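Long-range contacts in plantazolicin methyltransferase BamL (Bacillus amyloliquefaciens subsp. plantarum, PDB 5DLY), which probably transfers a methyl group to a nitrogen of desmethylplantazolicin, the precursor of plantazolicin, and binds S-adenosyl-L-homocysteine together with a monoazolic analog of that precursor: residues A[58-63]-A[82-87]; A[115-120]-A[147-152]; A[125-130]-A[154-159]; A[207-212]-A[260-265]. One frame throughout, in Å; residues are numbered along the deposited sequence.

Contact 1. Residues A[58-63]-A[82-87]; sequences REPYSV and QKIELT
Tyr61 to Val63 pair with Glu85 to Thr87 as two short parallel strand ends. The strands bridge at Ser62 with Glu85 and at Val63 with Leu86. Three backbone hydrogen bonds run between them. Glu85 N gives the first to Tyr61 O over 2.9 Å, nearly straight at 176°. Val63 N then bonds to Glu85 O, and Thr87 N bonds to Val63 O. Before the strands meet, two waters bridge the chains. One donates to Tyr61 O and to Lys83 O; the other donates to Pro60 O and, weakly, to Lys83 O.

The pair opens a beta-alpha-beta unit: strand 62-66, helix 72-80, strand 85-90. In the Rossmann-like methyltransferase fold this is the first such crossover, and Asp90 at the end of the second strand binds S-adenosyl-L-homocysteine.

Ile84 is the main side chain of the contact. Its chi1 (-176°) turns CG1 to the other segment, and an unstaggered chi2 of 104° sets CD1 against Pro60 O. CD1 comes within 3.1 Å of Pro60 O and 3.5 Å of Ser62 N. It also meets the Pro60 ring at CG, 3.9 Å away, and Val63 CG2 at the same distance. Further along, Leu86 CD2 touches Val63 CB at 4.1 Å. Val63 and Leu86 share one face of the sheet, where Leu77 of helix 72-80 covers both. On the other face Ser62 CB lies 4.1 Å from Glu85 CB. The Ser62 hydroxyl turns to another strand and is hydrogen-bonded to Asp125 N.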
# COMPACT_ATOMS: atom_id res chain seq x y z
N ARG A 58 16.57 -1.21 14.46
CA ARG A 58 15.71 -0.57 15.43
C ARG A 58 14.29 -0.57 14.87
O ARG A 58 14.09 -0.85 13.69
CB ARG A 58 16.17 0.87 15.73
CG ARG A 58 16.09 1.83 14.56
CD ARG A 58 16.17 3.26 15.05
NE ARG A 58 16.26 4.25 13.98
CZ ARG A 58 15.22 4.74 13.30
NH1 ARG A 58 13.98 4.34 13.57
NH2 ARG A 58 15.41 5.65 12.37
N GLU A 59 13.32 -0.28 15.73
CA GLU A 59 11.95 -0.09 15.30
C GLU A 59 11.81 1.29 14.65
O GLU A 59 12.54 2.22 15.00
CB GLU A 59 10.99 -0.27 16.47
CG GLU A 59 10.89 -1.71 16.97
CD GLU A 59 10.06 -1.86 18.23
OE1 GLU A 59 9.71 -3.01 18.57
OE2 GLU A 59 9.75 -0.84 18.89
N PRO A 60 10.87 1.43 13.70
CA PRO A 60 10.66 2.76 13.12
C PRO A 60 10.09 3.73 14.16
O PRO A 60 9.39 3.31 15.09
CB PRO A 60 9.62 2.50 12.03
CG PRO A 60 8.90 1.26 12.49
CD PRO A 60 9.99 0.42 13.08
N TYR A 61 10.38 5.02 13.99
CA TYR A 61 9.85 6.06 14.87
C TYR A 61 8.53 6.62 14.34
O TYR A 61 7.79 7.28 15.07
CB TYR A 61 10.83 7.24 15.02
CG TYR A 61 12.11 6.93 15.75
CD1 TYR A 61 13.33 7.23 15.18
CD2 TYR A 61 12.09 6.35 17.02
CE1 TYR A 61 14.52 6.96 15.84
CE2 TYR A 61 13.28 6.08 17.69
CZ TYR A 61 14.48 6.38 17.09
OH TYR A 61 15.66 6.12 17.74
N SER A 62 8.27 6.38 13.06
CA SER A 62 7.16 7.03 12.37
C SER A 62 6.68 6.20 11.19
O SER A 62 7.50 5.60 10.48
CB SER A 62 7.58 8.43 11.89
OG SER A 62 8.76 8.39 11.09
N VAL A 63 5.37 6.16 11.01
CA VAL A 63 4.73 5.55 9.84
C VAL A 63 3.73 6.54 9.27
O VAL A 63 2.89 7.06 10.01
CB VAL A 63 4.02 4.22 10.17
CG1 VAL A 63 3.30 3.65 8.95
CG2 VAL A 63 5.02 3.19 10.70
N GLN A 82 3.13 1.90 21.01
CA GLN A 82 2.60 3.08 21.67
C GLN A 82 3.40 4.32 21.28
O GLN A 82 2.82 5.40 21.11
CB GLN A 82 2.61 2.90 23.18
CG GLN A 82 1.78 3.95 23.91
CD GLN A 82 1.78 3.75 25.41
OE1 GLN A 82 2.09 2.67 25.91
NE2 GLN A 82 1.42 4.80 26.14
N LYS A 83 4.71 4.17 21.13
CA LYS A 83 5.58 5.32 20.86
C LYS A 83 6.01 5.38 19.39
O LYS A 83 7.20 5.48 19.08
CB LYS A 83 6.80 5.33 21.79
CG LYS A 83 7.08 6.67 22.45
CD LYS A 83 7.26 7.81 21.45
CE LYS A 83 7.05 9.16 22.12
NZ LYS A 83 5.64 9.39 22.55
N ILE A 84 5.03 5.31 18.50
CA ILE A 84 5.25 5.52 17.07
C ILE A 84 4.42 6.73 16.67
O ILE A 84 3.27 6.87 17.11
CB ILE A 84 4.85 4.26 16.26
CG1 ILE A 84 5.17 4.43 14.77
CG2 ILE A 84 3.38 3.90 16.46
CD1 ILE A 84 6.39 3.65 14.33
N GLU A 85 5.00 7.62 15.88
CA GLU A 85 4.26 8.75 15.34
C GLU A 85 3.50 8.27 14.12
O GLU A 85 4.11 7.88 13.13
CB GLU A 85 5.20 9.89 14.96
CG GLU A 85 5.89 10.55 16.14
CD GLU A 85 6.76 11.74 15.73
OE1 GLU A 85 7.26 11.78 14.59
OE2 GLU A 85 6.95 12.64 16.59
N LEU A 86 2.17 8.27 14.22
CA LEU A 86 1.30 7.76 13.16
C LEU A 86 0.58 8.88 12.43
O LEU A 86 -0.06 9.73 13.06
CB LEU A 86 0.27 6.79 13.74
CG LEU A 86 0.87 5.54 14.40
CD1 LEU A 86 -0.18 4.77 15.17
CD2 LEU A 86 1.55 4.65 13.36
N THR A 87 0.65 8.84 11.11
CA THR A 87 -0.04 9.83 10.28
C THR A 87 -0.75 9.12 9.13
O THR A 87 -0.19 8.20 8.55
CB THR A 87 0.95 10.88 9.73
OG1 THR A 87 1.71 11.43 10.82
CG2 THR A 87 0.21 12.00 9.03
O HOH W 1 9.65 3.42 18.00
O HOH W 2 8.42 7.72 17.67

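Contact 2. Residues A[115-120]-A[147-152]; sequences NIMQYV and IHLLSD
Leu149, just after helix 139-148, reaches in among Ile116, Met117 and Val120. Its CB leads toward them. With chi1 at -76°, CG lies beside the backbone N and anti to the carbonyl carbon. CG then meets Met117 CG at 3.9 Å. The two methyls part from there. CD1 goes to Ile116 and lies 3.8 Å from its CG2. CD2 goes to Val120, 3.4 Å from the backbone Val120 O and 4.2 Å from Val120 CG1. Met117 and Leu149 run past each other in opposite directions.

Beyond CG, the Met117 chain continues to His148. Its SD lies 3.8 Å from His148 CB. The sulfur stands 5.0 Å from the centroid of the His148 ring in an oblique sulfur-aromatic contact. The bend at chi3 (82°) leaves CE also near His148 CB. No hydrogen bond crosses between the segments, so the contact rests on apolar packing with this sulfur on its more exposed side.

Ile116 also touches Thr145 and Leu146 of helix 139-148, and Ile89 of strand 85-90. Val120 rests on Thr87 of the same strand. The short 3-10 turn follows Asn112 and Ala113, which bind S-adenosyl-L-homocysteine. The contact thus packs the connection after that binding loop against a helix flanking the sheet of a Rossmann-like methyltransferase.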
# COMPACT_ATOMS: atom_id res chain seq x y z
N ASN A 115 -0.60 16.57 -1.74
CA ASN A 115 -0.41 17.73 -0.87
C ASN A 115 0.26 17.42 0.46
O ASN A 115 0.31 18.27 1.35
CB ASN A 115 -1.76 18.40 -0.63
CG ASN A 115 -2.44 18.81 -1.92
OD1 ASN A 115 -1.79 19.37 -2.81
ND2 ASN A 115 -3.73 18.51 -2.04
N ILE A 116 0.81 16.21 0.60
CA ILE A 116 1.33 15.74 1.88
C ILE A 116 2.36 16.65 2.59
O ILE A 116 2.35 16.74 3.82
CB ILE A 116 1.82 14.26 1.79
CG1 ILE A 116 2.09 13.66 3.18
CG2 ILE A 116 3.03 14.12 0.88
CD1 ILE A 116 0.90 13.68 4.13
N MET A 117 3.21 17.32 1.83
CA MET A 117 4.28 18.12 2.44
C MET A 117 3.78 19.40 3.12
O MET A 117 4.53 20.06 3.84
CB MET A 117 5.42 18.41 1.45
CG MET A 117 6.29 17.17 1.19
SD MET A 117 7.75 17.45 0.15
CE MET A 117 8.92 18.11 1.33
N GLN A 118 2.50 19.72 2.92
CA GLN A 118 1.82 20.78 3.69
C GLN A 118 1.46 20.33 5.11
O GLN A 118 1.10 21.17 5.95
CB GLN A 118 0.51 21.20 3.02
CG GLN A 118 0.65 21.97 1.72
CD GLN A 118 -0.59 21.85 0.85
OE1 GLN A 118 -1.73 21.77 1.35
NE2 GLN A 118 -0.38 21.84 -0.44
N TYR A 119 1.53 19.03 5.37
CA TYR A 119 0.99 18.45 6.61
C TYR A 119 2.02 17.67 7.41
O TYR A 119 1.82 17.42 8.59
CB TYR A 119 -0.23 17.57 6.30
CG TYR A 119 -1.31 18.36 5.63
CD1 TYR A 119 -2.06 19.28 6.36
CD2 TYR A 119 -1.55 18.24 4.26
CE1 TYR A 119 -3.03 20.05 5.75
CE2 TYR A 119 -2.52 19.00 3.64
CZ TYR A 119 -3.25 19.91 4.39
OH TYR A 119 -4.21 20.69 3.79
N VAL A 120 3.11 17.30 6.75
CA VAL A 120 4.19 16.52 7.35
C VAL A 120 5.52 17.14 6.95
O VAL A 120 5.82 17.28 5.76
CB VAL A 120 4.13 15.03 6.91
CG1 VAL A 120 5.31 14.25 7.50
CG2 VAL A 120 2.81 14.40 7.32
N ILE A 147 9.36 10.64 -1.72
CA ILE A 147 10.80 10.45 -1.57
C ILE A 147 11.45 11.61 -0.80
O ILE A 147 12.37 11.38 -0.01
CB ILE A 147 11.46 10.16 -2.93
CG1 ILE A 147 11.02 8.76 -3.40
CG2 ILE A 147 12.97 10.18 -2.83
CD1 ILE A 147 11.41 8.40 -4.81
N HIS A 148 10.95 12.83 -0.99
CA HIS A 148 11.46 13.99 -0.21
C HIS A 148 11.26 13.86 1.29
O HIS A 148 11.99 14.49 2.07
CB HIS A 148 10.79 15.30 -0.63
CG HIS A 148 10.85 15.59 -2.09
ND1 HIS A 148 12.01 15.44 -2.83
CD2 HIS A 148 9.91 16.03 -2.95
CE1 HIS A 148 11.77 15.77 -4.09
NE2 HIS A 148 10.50 16.12 -4.19
N LEU A 149 10.25 13.08 1.68
CA LEU A 149 9.89 12.89 3.09
C LEU A 149 10.58 11.70 3.75
O LEU A 149 10.42 11.48 4.94
CB LEU A 149 8.37 12.78 3.25
CG LEU A 149 7.56 14.07 3.16
CD1 LEU A 149 6.07 13.76 3.18
CD2 LEU A 149 7.93 15.02 4.30
N LEU A 150 11.35 10.94 2.98
CA LEU A 150 12.05 9.77 3.54
C LEU A 150 13.20 10.17 4.46
O LEU A 150 13.99 11.06 4.13
CB LEU A 150 12.57 8.86 2.43
CG LEU A 150 11.53 8.05 1.66
CD1 LEU A 150 12.22 7.38 0.48
CD2 LEU A 150 10.79 7.04 2.53
N SER A 151 13.25 9.54 5.63
CA SER A 151 14.37 9.72 6.56
C SER A 151 15.63 9.06 6.01
O SER A 151 15.59 8.36 4.98
CB SER A 151 14.01 9.14 7.94
OG SER A 151 14.12 7.73 7.93
N ASP A 152 16.75 9.26 6.70
CA ASP A 152 18.01 8.66 6.27
C ASP A 152 18.00 7.12 6.31
O ASP A 152 18.79 6.49 5.62
CB ASP A 152 19.18 9.20 7.10
CG ASP A 152 19.42 10.69 6.87
OD1 ASP A 152 18.94 11.23 5.86
OD2 ASP A 152 20.12 11.31 7.70

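Contact 3. Residues A[125-130]-A[154-159]; sequences DIIFIH and SCIYIV. With SAH (S-adenosyl-L-homocysteine), chain C.
His130 ends its strand with a carbonyl turned away from its partner strand: His130 O accepts a hydrogen bond of 2.8 Å from the amino N of S-adenosyl-L-homocysteine. This C-terminal strand end is part of the ligand's pocket. Next to it a water donates to both Ile129 O and Val159 O, bridging the strands where their direct bonding stops.

Strands 126-130 and 154-159 are parallel neighbours (6° apart) in the middle of the Rossmann-like methyltransferase sheet. Five backbone hydrogen bonds join them, from Cys155 N to Asp125 O at the start to Val159 N to Ile129 O at the end. Isoleucines fill one face. Ile129 CD1 lies 3.9 Å from both Ile156 CG2 and Ile158 CG1. Its CG1 is anti to the carbonyl carbon (chi1 -47°), and the extended branch runs beside that of Ile158.

The other face carries Phe128, Tyr157 and His130 among Ile126, Cys155 and Val159. Phe128 and Tyr157 point the same way, with Phe128 CE1 3.8 Å from Tyr157 CD2. Outside the pair, Phe128 meets Phe48 edge-to-face and Tyr157 stacks on Trp261.

At the opposite end, the Asp125 carboxylate bonds to Ser151 OG and Tyr61 N and forms a salt bridge with Arg58. The polar side-chain chemistry therefore lies at the strand ends. Because the acceptor is a main-chain carbonyl, this grip on the ligand amino group should not depend on the chemistry of the His130 side chain.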
# COMPACT_ATOMS: atom_id res chain seq x y z
N ASP A 125 10.09 7.32 8.66
CA ASP A 125 10.85 6.08 8.58
C ASP A 125 10.18 5.07 7.64
O ASP A 125 10.87 4.34 6.92
CB ASP A 125 11.04 5.46 9.97
CG ASP A 125 12.11 6.16 10.81
OD1 ASP A 125 12.90 6.97 10.27
OD2 ASP A 125 12.14 5.89 12.03
N ILE A 126 8.85 5.04 7.66
CA ILE A 126 8.08 4.18 6.76
C ILE A 126 6.94 4.97 6.15
O ILE A 126 6.21 5.66 6.86
CB ILE A 126 7.50 2.95 7.51
CG1 ILE A 126 8.63 2.17 8.19
CG2 ILE A 126 6.68 2.08 6.56
CD1 ILE A 126 8.17 1.01 9.04
N ILE A 127 6.81 4.86 4.84
CA ILE A 127 5.67 5.38 4.11
C ILE A 127 4.99 4.18 3.46
O ILE A 127 5.63 3.41 2.75
CB ILE A 127 6.09 6.46 3.08
CG1 ILE A 127 6.84 7.60 3.78
CG2 ILE A 127 4.87 6.96 2.31
CD1 ILE A 127 7.43 8.65 2.85
N PHE A 128 3.70 4.00 3.74
CA PHE A 128 2.97 2.81 3.31
C PHE A 128 1.90 3.20 2.30
O PHE A 128 1.13 4.14 2.53
CB PHE A 128 2.30 2.22 4.56
CG PHE A 128 1.72 0.83 4.41
CD1 PHE A 128 2.31 -0.15 3.61
CD2 PHE A 128 0.59 0.48 5.16
CE1 PHE A 128 1.79 -1.44 3.55
CE2 PHE A 128 0.07 -0.80 5.10
CZ PHE A 128 0.66 -1.76 4.29
N ILE A 129 1.87 2.51 1.16
CA ILE A 129 0.85 2.77 0.15
C ILE A 129 0.20 1.43 -0.17
O ILE A 129 0.65 0.69 -1.06
CB ILE A 129 1.43 3.39 -1.14
CG1 ILE A 129 2.39 4.56 -0.84
CG2 ILE A 129 0.29 3.84 -2.04
CD1 ILE A 129 2.99 5.19 -2.08
N HIS A 130 -0.86 1.10 0.56
CA HIS A 130 -1.43 -0.24 0.51
C HIS A 130 -2.73 -0.25 -0.28
O HIS A 130 -3.71 0.40 0.08
CB HIS A 130 -1.66 -0.74 1.95
CG HIS A 130 -2.04 -2.19 2.04
ND1 HIS A 130 -1.14 -3.21 1.86
CD2 HIS A 130 -3.22 -2.77 2.38
CE1 HIS A 130 -1.76 -4.37 2.03
NE2 HIS A 130 -3.02 -4.13 2.35
N SER A 154 15.00 4.45 5.85
CA SER A 154 13.57 4.45 5.57
C SER A 154 13.19 3.62 4.36
O SER A 154 14.03 3.24 3.55
CB SER A 154 13.08 5.88 5.33
OG SER A 154 13.76 6.43 4.21
N CYS A 155 11.89 3.37 4.23
CA CYS A 155 11.37 2.78 3.01
C CYS A 155 9.94 3.22 2.73
O CYS A 155 9.18 3.50 3.66
CB CYS A 155 11.44 1.25 3.05
SG CYS A 155 10.50 0.53 4.40
N ILE A 156 9.61 3.29 1.44
CA ILE A 156 8.23 3.28 0.97
C ILE A 156 7.92 1.84 0.60
O ILE A 156 8.68 1.24 -0.16
CB ILE A 156 8.01 4.17 -0.28
CG1 ILE A 156 8.56 5.58 -0.05
CG2 ILE A 156 6.52 4.23 -0.64
CD1 ILE A 156 8.45 6.51 -1.24
N TYR A 157 6.81 1.30 1.11
CA TYR A 157 6.35 -0.03 0.71
C TYR A 157 4.99 0.10 0.03
O TYR A 157 4.05 0.63 0.62
CB TYR A 157 6.30 -0.98 1.92
CG TYR A 157 5.88 -2.41 1.60
CD1 TYR A 157 6.36 -3.06 0.47
CD2 TYR A 157 5.02 -3.12 2.45
CE1 TYR A 157 5.99 -4.37 0.18
CE2 TYR A 157 4.64 -4.43 2.18
CZ TYR A 157 5.13 -5.05 1.03
OH TYR A 157 4.76 -6.34 0.73
N ILE A 158 4.90 -0.40 -1.20
CA ILE A 158 3.72 -0.26 -2.05
C ILE A 158 3.22 -1.65 -2.39
O ILE A 158 4.00 -2.49 -2.85
CB ILE A 158 4.08 0.47 -3.38
CG1 ILE A 158 4.71 1.84 -3.12
CG2 ILE A 158 2.84 0.61 -4.27
CD1 ILE A 158 5.32 2.50 -4.34
N VAL A 159 1.94 -1.91 -2.15
CA VAL A 159 1.32 -3.18 -2.51
C VAL A 159 0.09 -2.82 -3.34
O VAL A 159 -0.71 -2.03 -2.91
CB VAL A 159 0.89 -4.01 -1.27
CG1 VAL A 159 0.32 -5.36 -1.68
CG2 VAL A 159 2.09 -4.20 -0.35
N SAH C . -4.79 1.77 2.25
CA SAH C . -6.18 1.23 2.29
CB SAH C . -6.86 1.44 0.94
CG SAH C . -8.31 1.88 1.13
SD SAH C . -9.21 1.89 -0.40
C SAH C . -6.16 -0.24 2.61
O SAH C . -5.12 -0.79 2.97
OXT SAH C . -7.16 -0.94 2.51
C5' SAH C . -8.41 3.18 -1.31
C4' SAH C . -8.34 4.50 -0.56
O4' SAH C . -7.49 5.41 -1.28
C3' SAH C . -9.70 5.19 -0.45
O3' SAH C . -10.02 5.44 0.93
C2' SAH C . -9.54 6.48 -1.26
O2' SAH C . -10.28 7.60 -0.77
C1' SAH C . -8.04 6.71 -1.14
N9 SAH C . -7.46 7.61 -2.17
C8 SAH C . -7.66 7.55 -3.50
N7 SAH C . -6.97 8.53 -4.13
C5 SAH C . -6.31 9.22 -3.19
C6 SAH C . -5.41 10.38 -3.19
N6 SAH C . -5.08 10.95 -4.36
N1 SAH C . -4.92 10.80 -1.99
C2 SAH C . -5.27 10.20 -0.84
N3 SAH C . -6.10 9.12 -0.76
C4 SAH C . -6.64 8.62 -1.90
O HOH W 3 -0.84 0.63 -3.44

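Contact 4. Residues A[207-212]-A[260-265]; sequences HGVSFH and GWIIKN
Val209 touches two side chains of segment 260-265 with its two methyls. Its CG1 lies 3.6 Å from Ile262 CG2, and CG2 lies 3.7 Å from Lys264 CG. Since CG1 is anti to the backbone N (chi1 179°), the methyls split between these neighbours. The extended Lys264 chain passes Val209 with its CB, CG and CD, then leads away.

On the other face, Ser210 OG sits 3.7 Å from Ile263 CB. A water 2.8 Å from Ser210 OG is hydrogen-bonded to it and donates to Ile263 O. His212 O lies at the edge of the Trp261 ring, close to its plane.

The antiparallel backbone sets these positions. Ser210 with Ile263 and His212 with Trp261 are hydrogen-bonded pairs, each with two bonds. Ile263 N to Ser210 O is 2.8 Å long. A further bond runs from Asn265 N to Gly208 O.

Further out, Trp261 NE1 bonds to Gly219 O and His212 NE2 to Gly220 O; both rings stack with Phe221. Strand 258-265 is inserted antiparallel between 154-160 and the outermost strand 209-214, giving the order 3-2-1-4-5-7-6 of class I methyltransferases. Leu199 of helix 192-203 covers Phe211 and Ile262, while helix 23-56 packs on Trp261 and Ile263.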
# COMPACT_ATOMS: atom_id res chain seq x y z
N HIS A 207 20.43 9.68 -4.81
CA HIS A 207 21.58 9.04 -4.16
C HIS A 207 21.20 8.30 -2.88
O HIS A 207 20.52 8.86 -2.01
CB HIS A 207 22.67 10.08 -3.87
CG HIS A 207 23.31 10.64 -5.10
ND1 HIS A 207 22.65 11.51 -5.95
CD2 HIS A 207 24.55 10.48 -5.61
CE1 HIS A 207 23.46 11.84 -6.94
NE2 HIS A 207 24.61 11.23 -6.76
N GLY A 208 21.64 7.05 -2.77
CA GLY A 208 21.39 6.23 -1.58
C GLY A 208 19.98 5.66 -1.53
O GLY A 208 19.56 5.12 -0.50
N VAL A 209 19.26 5.80 -2.64
CA VAL A 209 17.88 5.33 -2.74
C VAL A 209 17.76 4.25 -3.82
O VAL A 209 18.05 4.49 -4.99
CB VAL A 209 16.90 6.48 -3.05
CG1 VAL A 209 15.48 5.96 -3.17
CG2 VAL A 209 16.98 7.56 -1.97
N SER A 210 17.32 3.06 -3.41
CA SER A 210 17.22 1.92 -4.31
C SER A 210 15.79 1.42 -4.37
O SER A 210 14.93 1.92 -3.66
CB SER A 210 18.14 0.80 -3.82
OG SER A 210 17.75 0.36 -2.53
N PHE A 211 15.53 0.45 -5.25
CA PHE A 211 14.19 -0.14 -5.33
C PHE A 211 14.23 -1.66 -5.46
O PHE A 211 15.24 -2.24 -5.85
CB PHE A 211 13.37 0.47 -6.48
CG PHE A 211 13.64 -0.12 -7.83
CD1 PHE A 211 14.67 0.37 -8.63
CD2 PHE A 211 12.85 -1.17 -8.32
CE1 PHE A 211 14.92 -0.18 -9.88
CE2 PHE A 211 13.09 -1.72 -9.57
CZ PHE A 211 14.13 -1.23 -10.35
N HIS A 212 13.11 -2.29 -5.13
CA HIS A 212 12.90 -3.70 -5.45
C HIS A 212 11.44 -3.90 -5.81
O HIS A 212 10.56 -3.30 -5.19
CB HIS A 212 13.27 -4.61 -4.28
CG HIS A 212 13.07 -6.06 -4.57
ND1 HIS A 212 14.05 -6.86 -5.10
CD2 HIS A 212 11.98 -6.86 -4.41
CE1 HIS A 212 13.59 -8.10 -5.25
NE2 HIS A 212 12.34 -8.12 -4.84
N GLY A 260 6.35 -3.37 -4.12
CA GLY A 260 7.44 -2.46 -4.49
C GLY A 260 8.02 -1.78 -3.27
O GLY A 260 7.28 -1.41 -2.35
N TRP A 261 9.35 -1.66 -3.25
CA TRP A 261 10.05 -0.96 -2.18
C TRP A 261 10.93 0.13 -2.76
O TRP A 261 11.62 -0.09 -3.76
CB TRP A 261 10.97 -1.91 -1.38
CG TRP A 261 10.30 -3.11 -0.81
CD1 TRP A 261 9.98 -4.26 -1.47
CD2 TRP A 261 9.90 -3.30 0.55
NE1 TRP A 261 9.38 -5.15 -0.62
CE2 TRP A 261 9.32 -4.60 0.63
CE3 TRP A 261 9.98 -2.52 1.71
CZ2 TRP A 261 8.81 -5.11 1.83
CZ3 TRP A 261 9.46 -3.03 2.91
CH2 TRP A 261 8.88 -4.32 2.95
N ILE A 262 10.89 1.29 -2.12
CA ILE A 262 11.83 2.37 -2.35
C ILE A 262 12.58 2.54 -1.03
O ILE A 262 11.98 2.91 -0.01
CB ILE A 262 11.12 3.66 -2.81
CG1 ILE A 262 10.51 3.46 -4.20
CG2 ILE A 262 12.08 4.84 -2.88
CD1 ILE A 262 9.38 4.42 -4.51
N ILE A 263 13.87 2.22 -1.04
CA ILE A 263 14.66 2.08 0.19
C ILE A 263 15.74 3.16 0.26
O ILE A 263 16.53 3.29 -0.67
CB ILE A 263 15.32 0.68 0.24
CG1 ILE A 263 14.24 -0.41 0.27
CG2 ILE A 263 16.24 0.55 1.46
CD1 ILE A 263 14.64 -1.69 -0.45
N LYS A 264 15.74 3.92 1.34
CA LYS A 264 16.79 4.92 1.54
C LYS A 264 17.69 4.54 2.71
O LYS A 264 17.23 4.28 3.83
CB LYS A 264 16.22 6.34 1.71
CG LYS A 264 17.28 7.43 1.76
CD LYS A 264 16.65 8.81 1.77
CE LYS A 264 17.71 9.91 1.81
NZ LYS A 264 17.10 11.23 1.50
N ASN A 265 18.99 4.52 2.43
CA ASN A 265 19.99 4.23 3.45
C ASN A 265 21.18 5.16 3.25
O ASN A 265 22.09 4.87 2.46
CB ASN A 265 20.41 2.76 3.38
CG ASN A 265 21.29 2.34 4.55
OD1 ASN A 265 21.47 3.09 5.52
ND2 ASN A 265 21.84 1.14 4.47
O HOH W 4 19.20 2.02 -0.84

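How the contacts relate
Contact 3 is the core of the set, with every touching residue buried. Contacts 1 and 4 lie farther out in the same sheet and are partly exposed. Contact 1 joins parallel strands, as contact 3 does, whereas contact 4 belongs to the antiparallel end. Contact 2 is the exception: it packs a loop on a helix end without a hydrogen bond between them. It is largely buried, with Met117 and His148 exposed. Asp125 links contact 3 to contacts 1 and 2. Contact 4 joins contact 3 by backbone bonds such as Ile156 N to Ile262 O. Among the four, contact 3 alone bonds directly to S-adenosyl-L-homocysteine.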